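Local coordinates for cAMP-dependent protein kinase regulatory subunit (Saccharomyces cerevisiae, PDB 6XQK), which probably holds the catalytic subunit of protein kinase A inactive until cAMP binds, and oligomerizes through this docking and dimerization domain, at residues Q15-E20 and Q31-Y36. Residues are numbered along the deposited sequence; the frame is centred on the assembly and turned at random.
Sequences QLFQNE and QFSANY
F17 and Y36 mark the nearest backbone approach of helical segments 15-20 and 31-36, their CA atoms 7.8 Å apart. The axes run roughly antiparallel at 139° and come no closer than 11.3 Å, a separation bridged mainly by F17, F32 and Y36. With CG anti to its backbone N (chi1 175°), Y36 reaches across to the other helix, and its CD2 meets CD1 of F17. Its OH lies 3.5 Å from CB of L16, and its CE1 touches CG of E20. The F17 and Y36 rings meet obliquely, planes at 40°. With an alanine in place of Y36 the bridging ring is gone, which would probably open a gap between the helices and leave F17 and CG of E20 without their shared partner. At its far edge, near the ring plane, F17 has CZ 3.3 Å from OG of S33, whose hydroxyl is hydrogen-bonded to the carbonyl of F29. F32 packs CZ against the E20 carbonyl O at 3.8 Å. The segments belong to helices 8-24 and 29-49, the helical hairpin of the RIIa-type domain: F32 also rests on I21 and A24 of helix 8-24, while F17 meets F37 of helix 29-49 and packs against F17 and L14 of a second subunit.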
loop_
_atom_site.group_PDB
_atom_site.type_symbol
_atom_site.label_atom_id
_atom_site.label_comp_id
_atom_site.label_asym_id
_atom_site.label_seq_id
_atom_site.Cartn_x
_atom_site.Cartn_y
_atom_site.Cartn_z
ATOM N N GLN A 15 18.962 4.231 1.441
ATOM C CA GLN A 15 19.742 5.046 0.508
ATOM C C GLN A 15 19.068 5.084 -0.875
ATOM O O GLN A 15 19.044 6.123 -1.524
ATOM C CB GLN A 15 21.190 4.547 0.422
ATOM C CG GLN A 15 22.186 5.558 -0.145
ATOM C CD GLN A 15 22.241 6.909 0.584
ATOM O OE1 GLN A 15 22.636 7.005 1.760
ATOM N NE2 GLN A 15 21.867 7.998 -0.102
ATOM N N LEU A 16 18.492 3.966 -1.309
ATOM C CA LEU A 16 17.778 3.901 -2.585
ATOM C C LEU A 16 16.527 4.798 -2.546
ATOM O O LEU A 16 16.198 5.483 -3.528
ATOM C CB LEU A 16 17.352 2.455 -2.864
ATOM C CG LEU A 16 18.351 1.501 -3.504
ATOM C CD1 LEU A 16 17.654 0.209 -3.881
ATOM C CD2 LEU A 16 18.986 2.107 -4.744
ATOM N N PHE A 17 15.817 4.774 -1.411
ATOM C CA PHE A 17 14.620 5.586 -1.206
ATOM C C PHE A 17 14.974 7.069 -1.164
ATOM O O PHE A 17 14.378 7.850 -1.891
ATOM C CB PHE A 17 13.891 5.156 0.061
ATOM C CG PHE A 17 12.767 6.069 0.464
ATOM C CD1 PHE A 17 11.666 6.241 -0.352
ATOM C CD2 PHE A 17 12.779 6.704 1.696
ATOM C CE1 PHE A 17 10.608 7.053 0.040
ATOM C CE2 PHE A 17 11.728 7.514 2.084
ATOM C CZ PHE A 17 10.653 7.693 1.246
ATOM N N GLN A 18 15.985 7.455 -0.378
ATOM C CA GLN A 18 16.427 8.843 -0.291
ATOM C C GLN A 18 16.872 9.376 -1.658
ATOM O O GLN A 18 16.630 10.546 -1.959
ATOM C CB GLN A 18 17.563 8.982 0.724
ATOM C CG GLN A 18 17.094 8.914 2.154
ATOM C CD GLN A 18 18.249 8.869 3.135
ATOM O OE1 GLN A 18 18.142 8.277 4.207
ATOM N NE2 GLN A 18 19.381 9.500 2.821
ATOM N N ASN A 19 17.496 8.515 -2.483
ATOM C CA ASN A 19 17.931 8.880 -3.824
ATOM C C ASN A 19 16.723 9.156 -4.721
ATOM O O ASN A 19 16.750 10.091 -5.521
ATOM C CB ASN A 19 18.791 7.776 -4.419
ATOM C CG ASN A 19 20.182 7.705 -3.849
ATOM O OD1 ASN A 19 20.592 8.553 -3.031
ATOM N ND2 ASN A 19 20.935 6.676 -4.265
ATOM N N GLU A 20 15.663 8.345 -4.584
ATOM C CA GLU A 20 14.429 8.500 -5.343
ATOM C C GLU A 20 13.688 9.789 -4.982
ATOM O O GLU A 20 13.176 10.471 -5.864
ATOM C CB GLU A 20 13.512 7.282 -5.116
ATOM C CG GLU A 20 13.863 6.107 -6.002
ATOM C CD GLU A 20 13.740 6.432 -7.475
ATOM O OE1 GLU A 20 12.694 6.996 -7.874
ATOM O OE2 GLU A 20 14.708 6.160 -8.221
ATOM N N GLN A 31 2.302 10.038 -0.761
ATOM C CA GLN A 31 1.796 9.197 -1.857
ATOM C C GLN A 31 2.929 8.596 -2.677
ATOM O O GLN A 31 2.887 7.421 -3.011
ATOM C CB GLN A 31 0.841 9.974 -2.768
ATOM C CG GLN A 31 0.089 9.104 -3.758
ATOM C CD GLN A 31 -0.816 8.136 -3.064
ATOM O OE1 GLN A 31 -1.832 8.514 -2.469
ATOM N NE2 GLN A 31 -0.465 6.854 -3.109
ATOM N N PHE A 32 3.960 9.376 -2.959
ATOM C CA PHE A 32 5.124 8.893 -3.691
ATOM C C PHE A 32 5.832 7.791 -2.896
ATOM O O PHE A 32 6.235 6.773 -3.478
ATOM C CB PHE A 32 6.113 10.047 -3.939
ATOM C CG PHE A 32 7.382 9.644 -4.659
ATOM C CD1 PHE A 32 8.485 9.202 -3.957
ATOM C CD2 PHE A 32 7.475 9.735 -6.034
ATOM C CE1 PHE A 32 9.641 8.815 -4.617
ATOM C CE2 PHE A 32 8.636 9.358 -6.691
ATOM C CZ PHE A 32 9.719 8.913 -5.978
ATOM N N SER A 33 6.015 8.016 -1.581
ATOM C CA SER A 33 6.708 7.077 -0.716
ATOM C C SER A 33 5.933 5.778 -0.538
ATOM O O SER A 33 6.532 4.719 -0.604
ATOM C CB SER A 33 7.003 7.709 0.636
ATOM O OG SER A 33 7.725 8.910 0.442
ATOM N N ALA A 34 4.613 5.843 -0.366
ATOM C CA ALA A 34 3.788 4.643 -0.262
ATOM C C ALA A 34 3.856 3.868 -1.594
ATOM O O ALA A 34 4.093 2.665 -1.575
ATOM C CB ALA A 34 2.343 5.006 0.064
ATOM N N ASN A 35 3.731 4.571 -2.738
ATOM C CA ASN A 35 3.823 3.918 -4.036
ATOM C C ASN A 35 5.178 3.242 -4.245
ATOM O O ASN A 35 5.235 2.133 -4.786
ATOM C CB ASN A 35 3.545 4.902 -5.163
ATOM C CG ASN A 35 2.109 5.356 -5.259
ATOM O OD1 ASN A 35 1.224 4.921 -4.512
ATOM N ND2 ASN A 35 1.845 6.263 -6.169
ATOM N N TYR A 36 6.261 3.907 -3.803
ATOM C CA TYR A 36 7.616 3.378 -3.921
ATOM C C TYR A 36 7.804 2.044 -3.129
ATOM O O TYR A 36 8.311 1.044 -3.671
ATOM C CB TYR A 36 8.645 4.442 -3.466
ATOM C CG TYR A 36 10.071 3.916 -3.445
ATOM C CD1 TYR A 36 10.851 3.909 -4.597
ATOM C CD2 TYR A 36 10.613 3.358 -2.293
ATOM C CE1 TYR A 36 12.119 3.337 -4.611
ATOM C CE2 TYR A 36 11.898 2.819 -2.285
ATOM C CZ TYR A 36 12.652 2.816 -3.445
ATOM O OH TYR A 36 13.911 2.267 -3.435
#